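Short chain alcohol dehydrogenase-related dehydrogenase (Sinorhizobium meliloti, PDB 3TPC) probably acts as an oxidoreductase of the short-chain dehydrogenase/reductase family, built on a Rossmann-type fold. Local coordinates at residues V62-E65 with A66-T69. Sequence-based numbering, arbitrary orientation.
Sequences VTNE and ADAT
Asn64 caps the N-terminus of helix 65-79 by turning its side-chain carbonyl to the backbone N-H groups of Ala66 and Asp67. Asn64 OD1 accepts from Asp67 N at 3.1 Å. This bond is fairly straight (155°), with the donor tilted from the amide plane. A second, weak bond from Ala66 N to Asn64 OD1 is bent despite its 2.8 Å length. CG of Asn64 is anti to the backbone N (chi1 -169°) and beside the carbonyl carbon, which turns OD1 toward the first turn. Without OD1, as with an alanine here, the N-H groups of Ala66 and Asp67 would probably lose their side-chain acceptor and the helix start could fray.

The regular backbone bonds begin at the same place. Asn64 O accepts from Ala68 N at 3.2 Å, and Glu65 O accepts from Thr69 N at 2.8 Å. Glu65 O also accepts a hydrogen bond from Thr69 OG1 at 2.9 Å. The two Thr69 donors reach this oxygen from opposite faces of its carbonyl plane.

Packing is lighter. Asp67 CB and CG lie against Asn64 CB, with carboxylate and amide planes 42° apart. Asp67 OD2 accepts from Asp61 N, tying the first turn back to the preceding loop.

Glu65 reaches Arg125 in a salt bridge. Ala68 and Thr69 pack on helix 106-132, so this capped start joins the loop after strand 56-59 to the helix beside it.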
# COMPACT_ATOMS: atom_id res chain seq x y z
N VAL D 62 3.28 -29.97 -3.60
CA VAL D 62 3.56 -28.76 -4.38
C VAL D 62 4.94 -28.15 -4.01
O VAL D 62 5.54 -27.36 -4.76
CB VAL D 62 2.34 -27.83 -4.17
CG1 VAL D 62 2.48 -26.94 -2.92
CG2 VAL D 62 2.04 -27.05 -5.33
N THR D 63 5.45 -28.59 -2.86
CA THR D 63 6.74 -28.21 -2.28
C THR D 63 7.98 -29.01 -2.74
O THR D 63 9.14 -28.49 -2.75
CB THR D 63 6.60 -28.28 -0.75
OG1 THR D 63 6.48 -26.94 -0.24
CG2 THR D 63 7.74 -29.01 -0.08
N ASN D 64 7.75 -30.26 -3.12
CA ASN D 64 8.77 -31.16 -3.63
C ASN D 64 9.10 -30.87 -5.10
O ASN D 64 8.21 -30.82 -5.93
CB ASN D 64 8.25 -32.60 -3.47
CG ASN D 64 9.32 -33.63 -3.71
OD1 ASN D 64 9.70 -33.89 -4.85
ND2 ASN D 64 9.78 -34.25 -2.63
N GLU D 65 10.38 -30.67 -5.41
CA GLU D 65 10.77 -30.43 -6.81
C GLU D 65 10.39 -31.59 -7.76
O GLU D 65 9.92 -31.36 -8.88
CB GLU D 65 12.28 -30.11 -6.93
CG GLU D 65 12.79 -29.92 -8.38
CD GLU D 65 14.23 -29.40 -8.48
OE1 GLU D 65 15.20 -30.18 -8.26
OE2 GLU D 65 14.42 -28.20 -8.79
N ALA D 66 10.56 -32.83 -7.31
CA ALA D 66 10.28 -33.98 -8.21
C ALA D 66 8.80 -34.22 -8.45
O ALA D 66 8.42 -34.65 -9.52
CB ALA D 66 10.98 -35.27 -7.75
N ASP D 67 7.98 -33.97 -7.44
CA ASP D 67 6.54 -34.05 -7.63
C ASP D 67 6.02 -33.00 -8.60
O ASP D 67 5.09 -33.26 -9.36
CB ASP D 67 5.83 -33.85 -6.30
CG ASP D 67 5.91 -35.06 -5.42
OD1 ASP D 67 6.93 -35.79 -5.46
OD2 ASP D 67 4.93 -35.29 -4.70
N ALA D 68 6.63 -31.83 -8.55
CA ALA D 68 6.24 -30.72 -9.33
C ALA D 68 6.74 -30.92 -10.77
O ALA D 68 6.04 -30.59 -11.73
CB ALA D 68 6.82 -29.45 -8.71
N THR D 69 7.96 -31.43 -10.91
CA THR D 69 8.44 -31.76 -12.25
C THR D 69 7.60 -32.89 -12.89
O THR D 69 7.24 -32.79 -14.06
CB THR D 69 9.91 -32.12 -12.29
OG1 THR D 69 10.68 -31.08 -11.69
CG2 THR D 69 10.35 -32.28 -13.76